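Local coordinates for protein ATP synthase epsilon chain (Caldalkalibacillus thermarum TA2.A1, PDB 5IK2) that probably serves in the F1 sector of the proton-driven rotary ATP synthase, which makes ATP from ADP, and itself binds ATP, at residues G18-V28 against P44-G55; E58-G66 against R123-S133. The protein carries 2 engineered substitutions. All coordinates share one frame; numbering follows the deposited sequence.

Overall arrangement
From the N terminus, strand 19-26 comes first, and contact 1 closes a loop of 15 residues when strand 48-54 returns antiparallel beside it within the beta sandwich. The chain then turns directly into strand 57-64, the next neighbour in the same sheet. Contact 2 closes much later, after 56 further residues that include strand 81-83 and helix 90-104, when helix 114-133 lies against 58-66. The two closures are in series, neither nested nor crossed, and their centres are 11 Å apart. Strand 48-54 joins them: V50 N and I52 N probably donate to I61 O and T59 O, linking the strand pair of contact 1 to the C-terminal helix through one sheet.

Contact 1: G18-V28 against P44-G55; sequences GEADIVIARGV and PLKTAPVRIKQG
E19 meets Q54 first: Q54 NE2 donates to E19 O at 3.1 Å, arriving from above the carbonyl plane, 62° out of it. A20 then sets its CB against I52 CG2. D21 and I22 both lie opposite K53, as in a beta bulge, with D21 N bonded to K53 O and K53 N to I22 O. The D21 carboxylate accepts G55 N through OD2, beyond the end of strand 48-54. I22 CG2 runs alongside the aliphatic part of K53, 3.8 Å from its CD. V23 pairs with I52 without hydrogen bonds, its CG1 resting 4.1 Å from V50 CG1. At I24 the backbones bond reciprocally with R51, I24 N to R51 O at 2.8 Å and R51 N to I24 O at 3.0 Å. Bent at chi3, the R51 chain lies beside I24, whose CB sits over one guanidinium face near its rim. A25 CB touches L45 CD2. R26 N reaches P49 O only through a water, which accepts from R26 N and donates to P49 O. With its own bend at chi3 (-58°), R26 lays a guanidinium face over A48 CB, 3.3 Å from the plane. R26 O accepts K46 N, and after G27 the pairing ends at V28 N to P44 O, where V28 CG1 packs on P44 CB at 3.9 Å. This antiparallel pair (169°, axes 4.8 Å apart) of the subunit's N-terminal beta sandwich is thus amphipathic: buried V23 and I52 face V6 and I8 of strand 4-9, whereas I22, I24, R51 and K53 share the other face, where aliphatic carbon lies beside cationic chains and E58 packs against R51 and K53, probably easing their charge.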
loop_
_atom_site.group_PDB
_atom_site.type_symbol
_atom_site.label_atom_id
_atom_site.label_comp_id
_atom_site.label_asym_id
_atom_site.label_seq_id
_atom_site.Cartn_x
_atom_site.Cartn_y
_atom_site.Cartn_z
ATOM N N GLY H 18 -20.911 -61.292 -13.152
ATOM C CA GLY H 18 -21.491 -62.337 -12.302
ATOM C C GLY H 18 -21.679 -63.663 -13.012
ATOM O O GLY H 18 -21.512 -63.755 -14.229
ATOM N N GLU H 19 -22.023 -64.688 -12.236
ATOM C CA GLU H 19 -22.302 -66.021 -12.766
ATOM C C GLU H 19 -23.803 -66.196 -12.971
ATOM O O GLU H 19 -24.580 -66.014 -12.032
ATOM C CB GLU H 19 -21.770 -67.096 -11.820
ATOM C CG GLU H 19 -20.253 -67.159 -11.773
ATOM C CD GLU H 19 -19.742 -68.449 -11.165
ATOM O OE1 GLU H 19 -20.128 -68.760 -10.016
ATOM O OE2 GLU H 19 -18.953 -69.150 -11.837
ATOM N N ALA H 20 -24.195 -66.554 -14.195
ATOM C CA ALA H 20 -25.603 -66.670 -14.587
ATOM C C ALA H 20 -25.981 -68.104 -14.955
ATOM O O ALA H 20 -25.148 -68.871 -15.439
ATOM C CB ALA H 20 -25.885 -65.750 -15.760
ATOM N N ASP H 21 -27.247 -68.448 -14.725
ATOM C CA ASP H 21 -27.797 -69.741 -15.140
ATOM C C ASP H 21 -27.991 -69.774 -16.650
ATOM O O ASP H 21 -27.625 -70.748 -17.306
ATOM C CB ASP H 21 -29.135 -70.016 -14.444
ATOM C CG ASP H 21 -28.990 -70.207 -12.947
ATOM O OD1 ASP H 21 -28.139 -71.015 -12.522
ATOM O OD2 ASP H 21 -29.737 -69.560 -12.190
ATOM N N ILE H 22 -28.581 -68.706 -17.182
ATOM C CA ILE H 22 -28.784 -68.536 -18.622
ATOM C C ILE H 22 -28.730 -67.050 -18.996
ATOM O O ILE H 22 -29.165 -66.195 -18.220
ATOM C CB ILE H 22 -30.119 -69.183 -19.079
ATOM C CG1 ILE H 22 -30.286 -69.090 -20.602
ATOM C CG2 ILE H 22 -31.319 -68.563 -18.366
ATOM C CD1 ILE H 22 -31.336 -70.028 -21.162
ATOM N N VAL H 23 -28.185 -66.761 -20.178
ATOM C CA VAL H 23 -28.103 -65.402 -20.722
ATOM C C VAL H 23 -28.952 -65.336 -21.992
ATOM O O VAL H 23 -28.582 -65.906 -23.021
ATOM C CB VAL H 23 -26.641 -65.006 -21.039
ATOM C CG1 VAL H 23 -26.566 -63.591 -21.610
ATOM C CG2 VAL H 23 -25.778 -65.125 -19.791
ATOM N N ILE H 24 -30.090 -64.645 -21.910
ATOM C CA ILE H 24 -31.007 -64.506 -23.040
ATOM C C ILE H 24 -30.635 -63.240 -23.814
ATOM O O ILE H 24 -30.772 -62.129 -23.295
ATOM C CB ILE H 24 -32.487 -64.430 -22.584
ATOM C CG1 ILE H 24 -32.853 -65.582 -21.627
ATOM C CG2 ILE H 24 -33.425 -64.412 -23.790
ATOM C CD1 ILE H 24 -32.758 -66.975 -22.222
ATOM N N ALA H 25 -30.155 -63.417 -25.045
ATOM C CA ALA H 25 -29.745 -62.310 -25.914
ATOM C C ALA H 25 -30.382 -62.459 -27.292
ATOM O O ALA H 25 -30.485 -63.573 -27.814
ATOM C CB ALA H 25 -28.230 -62.276 -26.035
ATOM N N ARG H 26 -30.800 -61.335 -27.875
ATOM C CA ARG H 26 -31.485 -61.328 -29.169
ATOM C C ARG H 26 -30.488 -61.138 -30.314
ATOM O O ARG H 26 -30.130 -60.014 -30.664
ATOM C CB ARG H 26 -32.564 -60.241 -29.192
ATOM C CG ARG H 26 -33.571 -60.388 -30.326
ATOM C CD ARG H 26 -34.557 -59.233 -30.341
ATOM N NE ARG H 26 -35.286 -59.118 -29.075
ATOM C CZ ARG H 26 -36.000 -58.060 -28.687
ATOM N NH1 ARG H 26 -36.113 -56.977 -29.459
ATOM N NH2 ARG H 26 -36.610 -58.082 -27.504
ATOM N N GLY H 27 -30.042 -62.254 -30.886
ATOM C CA GLY H 27 -29.132 -62.238 -32.030
ATOM C C GLY H 27 -29.814 -61.780 -33.307
ATOM O O GLY H 27 -31.046 -61.780 -33.400
ATOM N N VAL H 28 -29.006 -61.378 -34.288
ATOM C CA VAL H 28 -29.515 -60.951 -35.604
ATOM C C VAL H 28 -30.309 -62.044 -36.341
ATOM O O VAL H 28 -31.248 -61.731 -37.076
ATOM C CB VAL H 28 -28.397 -60.390 -36.530
ATOM C CG1 VAL H 28 -27.920 -59.035 -36.025
ATOM C CG2 VAL H 28 -27.222 -61.357 -36.682
ATOM N N PRO H 44 -23.520 -60.897 -34.109
ATOM C CA PRO H 44 -24.051 -59.571 -33.768
ATOM C C PRO H 44 -25.418 -59.658 -33.088
ATOM O O PRO H 44 -26.184 -60.594 -33.349
ATOM C CB PRO H 44 -24.171 -58.866 -35.129
ATOM C CG PRO H 44 -23.287 -59.631 -36.049
ATOM C CD PRO H 44 -23.345 -61.046 -35.566
ATOM N N LEU H 45 -25.703 -58.692 -32.218
ATOM C CA LEU H 45 -26.982 -58.606 -31.522
ATOM C C LEU H 45 -27.782 -57.433 -32.061
ATOM O O LEU H 45 -27.213 -56.413 -32.455
ATOM C CB LEU H 45 -26.764 -58.406 -30.020
ATOM C CG LEU H 45 -26.009 -59.492 -29.255
ATOM C CD1 LEU H 45 -25.782 -59.047 -27.817
ATOM C CD2 LEU H 45 -26.759 -60.814 -29.296
ATOM N N LYS H 46 -29.105 -57.589 -32.080
ATOM C CA LYS H 46 -30.011 -56.475 -32.341
ATOM C C LYS H 46 -30.050 -55.581 -31.112
ATOM O O LYS H 46 -29.778 -56.037 -29.998
ATOM C CB LYS H 46 -31.425 -56.974 -32.647
ATOM C CG LYS H 46 -31.544 -57.788 -33.924
ATOM C CD LYS H 46 -32.968 -58.281 -34.128
ATOM C CE LYS H 46 -33.096 -59.091 -35.408
ATOM N NZ LYS H 46 -34.486 -59.577 -35.635
ATOM N N THR H 47 -30.381 -54.308 -31.319
ATOM C CA THR H 47 -30.593 -53.378 -30.216
ATOM C C THR H 47 -31.834 -53.844 -29.457
ATOM O O THR H 47 -32.956 -53.713 -29.949
ATOM C CB THR H 47 -30.754 -51.928 -30.715
ATOM O OG1 THR H 47 -29.533 -51.503 -31.331
ATOM C CG2 THR H 47 -31.090 -50.975 -29.567
ATOM N N ALA H 48 -31.608 -54.417 -28.276
ATOM C CA ALA H 48 -32.667 -55.042 -27.482
ATOM C C ALA H 48 -32.212 -55.259 -26.031
ATOM O O ALA H 48 -31.024 -55.109 -25.730
ATOM C CB ALA H 48 -33.067 -56.367 -28.116
ATOM N N PRO H 49 -33.155 -55.594 -25.123
ATOM C CA PRO H 49 -32.748 -55.946 -23.757
ATOM C C PRO H 49 -32.036 -57.298 -23.681
ATOM O O PRO H 49 -32.467 -58.251 -24.331
ATOM C CB PRO H 49 -34.078 -56.004 -22.988
ATOM C CG PRO H 49 -35.063 -55.280 -23.837
ATOM C CD PRO H 49 -34.622 -55.518 -25.245
ATOM N N VAL H 50 -30.953 -57.361 -22.906
ATOM C CA VAL H 50 -30.271 -58.619 -22.589
ATOM C C VAL H 50 -30.737 -59.058 -21.202
ATOM O O VAL H 50 -30.492 -58.358 -20.218
ATOM C CB VAL H 50 -28.733 -58.463 -22.604
ATOM C CG1 VAL H 50 -28.046 -59.771 -22.213
ATOM C CG2 VAL H 50 -28.257 -57.996 -23.976
ATOM N N ARG H 51 -31.405 -60.208 -21.133
ATOM C CA ARG H 51 -31.982 -60.715 -19.885
ATOM C C ARG H 51 -31.090 -61.801 -19.281
ATOM O O ARG H 51 -30.811 -62.814 -19.930
ATOM C CB ARG H 51 -33.403 -61.234 -20.141
ATOM C CG ARG H 51 -34.066 -61.940 -18.961
ATOM C CD ARG H 51 -35.586 -61.820 -18.991
ATOM N NE ARG H 51 -36.144 -61.883 -20.345
ATOM C CZ ARG H 51 -36.349 -62.995 -21.057
ATOM N NH1 ARG H 51 -36.047 -64.201 -20.571
ATOM N NH2 ARG H 51 -36.864 -62.900 -22.282
ATOM N N ILE H 52 -30.642 -61.569 -18.044
ATOM C CA ILE H 52 -29.790 -62.503 -17.304
ATOM C C ILE H 52 -30.577 -63.067 -16.124
ATOM O O ILE H 52 -31.018 -62.308 -15.259
ATOM C CB ILE H 52 -28.510 -61.814 -16.768
ATOM C CG1 ILE H 52 -27.735 -61.148 -17.911
ATOM C CG2 ILE H 52 -27.618 -62.823 -16.046
ATOM C CD1 ILE H 52 -26.559 -60.311 -17.455
ATOM N N LYS H 53 -30.744 -64.390 -16.094
ATOM C CA LYS H 53 -31.381 -65.088 -14.972
ATOM C C LYS H 53 -30.318 -65.653 -14.036
ATOM O O LYS H 53 -29.495 -66.472 -14.448
ATOM C CB LYS H 53 -32.272 -66.231 -15.465
ATOM C CG LYS H 53 -33.593 -65.781 -16.061
ATOM C CD LYS H 53 -34.319 -66.945 -16.717
ATOM C CE LYS H 53 -35.608 -66.495 -17.382
ATOM N NZ LYS H 53 -36.110 -67.512 -18.347
ATOM N N GLN H 54 -30.338 -65.193 -12.786
ATOM C CA GLN H 54 -29.533 -65.762 -11.709
ATOM C C GLN H 54 -30.499 -66.359 -10.696
ATOM O O GLN H 54 -30.828 -65.732 -9.689
ATOM C CB GLN H 54 -28.649 -64.687 -11.072
ATOM C CG GLN H 54 -27.538 -64.197 -11.990
ATOM C CD GLN H 54 -26.760 -63.029 -11.419
ATOM O OE1 GLN H 54 -27.339 -62.042 -10.966
ATOM N NE2 GLN H 54 -25.436 -63.127 -11.453
ATOM N N GLY H 55 -30.972 -67.567 -10.998
ATOM C CA GLY H 55 -31.950 -68.269 -10.171
ATOM C C GLY H 55 -33.304 -67.579 -10.158
ATOM O O GLY H 55 -34.034 -67.603 -11.149
HETATM O O HOH W 1 -30.532 -58.850 -26.442
#

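Contact 2: E58-G66 against R123-S133; sequences ETLIAVSGG and RAEVRLQVANS
The junction between the beta sandwich and the C-terminal helical hairpin, which also carries the ATP site of this protein, is made where A62 meets V126 and V130. Strand 58-64 and helix 123-133 run antiparallel at 170°, their axes approaching to 7.6 Å. L60, A62 and S64 all direct CB at the helix, and the small A62 is consistent with this close approach: its CB lies 3.8 Å from V126 CG1 and 3.7 Å from V130 CG2. V130 CG1 lies by L60, nearest its carbonyl O and 3.9 Å from its CB. L60 CD1 also touches CB of S133, a poorly ordered residue whose OG donates to V130 O. Toward S64, where the strand nears its corner at G65, the contact turns polar. R123 NE gives S64 OG a weak hydrogen bond of 3.3 Å, bent to 129° at the hydrogen; T81 OG1 is the hydroxyl's stronger partner. The extended start of the R123 chain (chi1 -175°) carries CD 3.8 Å above one face of the R127 guanidinium, offset toward its rim, and the bend at chi3 then turns NE toward S64 OG. R127 NH2 is salt-bridged to E83. R123, R127, T81 and E83 contact ATP in nucleotide-bound protein, and the two neighbouring arginines are consistent with a pocket for the anionic nucleotide; A89 and A92 of the same site are engineered substitutions here, with no nucleotide bound to this chain. Were R123 replaced by an alanine, S64 OG would be likely to keep T81 but lose its weak second partner, and the ATP site a cationic group. Behind this interface L128 packs on helix 90-104, while strand 57-64 lies between strands 48-54 and 81-83 in the sheet and P85 covers V130.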
loop_
_atom_site.group_PDB
_atom_site.type_symbol
_atom_site.label_atom_id
_atom_site.label_comp_id
_atom_site.label_asym_id
_atom_site.label_seq_id
_atom_site.Cartn_x
_atom_site.Cartn_y
_atom_site.Cartn_z
ATOM N N GLU H 58 -34.002 -61.832 -11.980
ATOM C CA GLU H 58 -33.849 -61.449 -13.391
ATOM C C GLU H 58 -33.325 -60.018 -13.480
ATOM O O GLU H 58 -33.745 -59.154 -12.708
ATOM C CB GLU H 58 -35.178 -61.554 -14.141
ATOM C CG GLU H 58 -35.433 -62.916 -14.769
ATOM C CD GLU H 58 -36.683 -62.958 -15.636
ATOM O OE1 GLU H 58 -37.103 -61.901 -16.161
ATOM O OE2 GLU H 58 -37.245 -64.061 -15.801
ATOM N N THR H 59 -32.420 -59.781 -14.431
ATOM C CA THR H 59 -31.834 -58.457 -14.665
ATOM C C THR H 59 -31.842 -58.148 -16.164
ATOM O O THR H 59 -31.280 -58.907 -16.955
ATOM C CB THR H 59 -30.384 -58.384 -14.139
ATOM O OG1 THR H 59 -30.330 -58.885 -12.798
ATOM C CG2 THR H 59 -29.860 -56.951 -14.160
ATOM N N LEU H 60 -32.488 -57.043 -16.541
ATOM C CA LEU H 60 -32.480 -56.551 -17.922
ATOM C C LEU H 60 -31.412 -55.471 -18.078
ATOM O O LEU H 60 -31.336 -54.556 -17.260
ATOM C CB LEU H 60 -33.844 -55.964 -18.299
ATOM C CG LEU H 60 -35.071 -56.878 -18.207
ATOM C CD1 LEU H 60 -36.321 -56.114 -18.614
ATOM C CD2 LEU H 60 -34.914 -58.123 -19.067
ATOM N N ILE H 61 -30.589 -55.594 -19.122
ATOM C CA ILE H 61 -29.610 -54.573 -19.499
ATOM C C ILE H 61 -29.978 -54.072 -20.895
ATOM O O ILE H 61 -30.074 -54.865 -21.832
ATOM C CB ILE H 61 -28.163 -55.124 -19.520
ATOM C CG1 ILE H 61 -27.806 -55.776 -18.172
ATOM C CG2 ILE H 61 -27.166 -54.019 -19.858
ATOM C CD1 ILE H 61 -28.116 -57.256 -18.083
ATOM N N ALA H 62 -30.187 -52.763 -21.025
ATOM C CA ALA H 62 -30.477 -52.142 -22.321
ATOM C C ALA H 62 -29.195 -52.076 -23.143
ATOM O O ALA H 62 -28.298 -51.314 -22.807
ATOM C CB ALA H 62 -31.053 -50.743 -22.124
ATOM N N VAL H 63 -29.114 -52.882 -24.203
ATOM C CA VAL H 63 -27.917 -52.969 -25.054
ATOM C C VAL H 63 -28.233 -52.511 -26.480
ATOM O O VAL H 63 -29.246 -52.918 -27.055
ATOM C CB VAL H 63 -27.355 -54.413 -25.084
ATOM C CG1 VAL H 63 -26.176 -54.532 -26.049
ATOM C CG2 VAL H 63 -26.952 -54.850 -23.679
ATOM N N SER H 64 -27.358 -51.672 -27.039
ATOM C CA SER H 64 -27.465 -51.223 -28.433
ATOM C C SER H 64 -26.091 -51.226 -29.105
ATOM O O SER H 64 -25.096 -50.836 -28.493
ATOM C CB SER H 64 -28.085 -49.822 -28.508
ATOM O OG SER H 64 -27.148 -48.808 -28.183
ATOM N N GLY H 65 -26.054 -51.669 -30.361
ATOM C CA GLY H 65 -24.828 -51.700 -31.153
ATOM C C GLY H 65 -23.766 -52.615 -30.576
ATOM O O GLY H 65 -22.614 -52.204 -30.417
ATOM N N GLY H 66 -24.154 -53.851 -30.264
ATOM C CA GLY H 66 -23.252 -54.827 -29.644
ATOM C C GLY H 66 -23.219 -56.182 -30.316
ATOM O O GLY H 66 -24.018 -56.465 -31.208
ATOM N N ARG H 123 -32.266 -47.482 -29.840
ATOM C CA ARG H 123 -31.520 -47.250 -28.597
ATOM C C ARG H 123 -32.400 -46.602 -27.528
ATOM O O ARG H 123 -32.342 -46.987 -26.359
ATOM C CB ARG H 123 -30.298 -46.363 -28.865
ATOM C CG ARG H 123 -29.383 -46.144 -27.668
ATOM C CD ARG H 123 -28.288 -45.140 -27.986
ATOM N NE ARG H 123 -27.351 -45.637 -28.994
ATOM C CZ ARG H 123 -26.312 -44.950 -29.477
ATOM N NH1 ARG H 123 -26.049 -43.713 -29.053
ATOM N NH2 ARG H 123 -25.523 -45.507 -30.394
ATOM N N ALA H 124 -33.206 -45.624 -27.940
ATOM C CA ALA H 124 -34.094 -44.897 -27.029
ATOM C C ALA H 124 -35.230 -45.764 -26.489
ATOM O O ALA H 124 -35.502 -45.742 -25.288
ATOM C CB ALA H 124 -34.662 -43.664 -27.717
ATOM N N GLU H 125 -35.887 -46.517 -27.372
ATOM C CA GLU H 125 -37.019 -47.374 -26.983
ATOM C C GLU H 125 -36.605 -48.539 -26.075
ATOM O O GLU H 125 -37.333 -48.885 -25.142
ATOM C CB GLU H 125 -37.767 -47.895 -28.217
ATOM C CG GLU H 125 -38.541 -46.808 -28.953
ATOM C CD GLU H 125 -39.356 -47.333 -30.124
ATOM O OE1 GLU H 125 -38.853 -48.197 -30.877
ATOM O OE2 GLU H 125 -40.502 -46.867 -30.299
ATOM N N VAL H 126 -35.443 -49.132 -26.348
ATOM C CA VAL H 126 -34.896 -50.207 -25.508
ATOM C C VAL H 126 -34.507 -49.687 -24.116
ATOM O O VAL H 126 -34.706 -50.387 -23.122
ATOM C CB VAL H 126 -33.705 -50.917 -26.202
ATOM C CG1 VAL H 126 -32.948 -51.835 -25.248
ATOM C CG2 VAL H 126 -34.206 -51.718 -27.395
ATOM N N ARG H 127 -33.960 -48.472 -24.052
ATOM C CA ARG H 127 -33.686 -47.803 -22.768
ATOM C C ARG H 127 -34.953 -47.569 -21.933
ATOM O O ARG H 127 -34.915 -47.679 -20.705
ATOM C CB ARG H 127 -32.947 -46.473 -22.986
ATOM C CG ARG H 127 -31.453 -46.633 -23.213
ATOM C CD ARG H 127 -30.816 -45.324 -23.641
ATOM N NE ARG H 127 -29.356 -45.412 -23.702
ATOM C CZ ARG H 127 -28.547 -44.445 -24.142
ATOM N NH1 ARG H 127 -29.035 -43.284 -24.577
ATOM N NH2 ARG H 127 -27.231 -44.641 -24.150
ATOM N N LEU H 128 -36.060 -47.247 -22.603
ATOM C CA LEU H 128 -37.358 -47.064 -21.941
ATOM C C LEU H 128 -37.969 -48.385 -21.456
ATOM O O LEU H 128 -38.547 -48.429 -20.370
ATOM C CB LEU H 128 -38.340 -46.332 -22.866
ATOM C CG LEU H 128 -37.958 -44.881 -23.193
ATOM C CD1 LEU H 128 -38.651 -44.402 -24.461
ATOM C CD2 LEU H 128 -38.264 -43.949 -22.028
ATOM N N GLN H 129 -37.845 -49.444 -22.260
ATOM C CA GLN H 129 -38.306 -50.792 -21.874
ATOM C C GLN H 129 -37.633 -51.307 -20.598
ATOM O O GLN H 129 -38.303 -51.832 -19.706
ATOM C CB GLN H 129 -38.058 -51.806 -23.001
ATOM C CG GLN H 129 -39.013 -51.715 -24.182
ATOM C CD GLN H 129 -38.634 -52.660 -25.314
ATOM O OE1 GLN H 129 -38.218 -53.798 -25.080
ATOM N NE2 GLN H 129 -38.781 -52.193 -26.552
ATOM N N VAL H 130 -36.312 -51.154 -20.530
ATOM C CA VAL H 130 -35.520 -51.615 -19.382
ATOM C C VAL H 130 -35.735 -50.719 -18.151
ATOM O O VAL H 130 -35.648 -51.198 -17.019
ATOM C CB VAL H 130 -34.017 -51.739 -19.749
ATOM C CG1 VAL H 130 -33.169 -52.111 -18.537
ATOM C CG2 VAL H 130 -33.835 -52.784 -20.846
ATOM N N ALA H 131 -36.024 -49.435 -18.372
ATOM C CA ALA H 131 -36.364 -48.508 -17.281
ATOM C C ALA H 131 -37.724 -48.814 -16.636
ATOM O O ALA H 131 -37.870 -48.677 -15.420
ATOM C CB ALA H 131 -36.328 -47.069 -17.776
ATOM N N ASN H 132 -38.707 -49.217 -17.446
ATOM C CA ASN H 132 -40.049 -49.576 -16.947
ATOM C C ASN H 132 -40.093 -50.877 -16.131
ATOM O O ASN H 132 -41.009 -51.059 -15.325
ATOM C CB ASN H 132 -41.066 -49.679 -18.100
ATOM C CG ASN H 132 -41.363 -48.338 -18.758
ATOM O OD1 ASN H 132 -41.516 -48.263 -19.978
ATOM N ND2 ASN H 132 -41.464 -47.281 -17.958
ATOM N N SER H 133 -39.133 -51.777 -16.351
ATOM C CA SER H 133 -39.058 -53.042 -15.600
ATOM C C SER H 133 -38.746 -52.837 -14.108
ATOM O O SER H 133 -39.171 -53.639 -13.271
ATOM C CB SER H 133 -38.026 -53.990 -16.228
ATOM O OG SER H 133 -36.710 -53.476 -16.120
#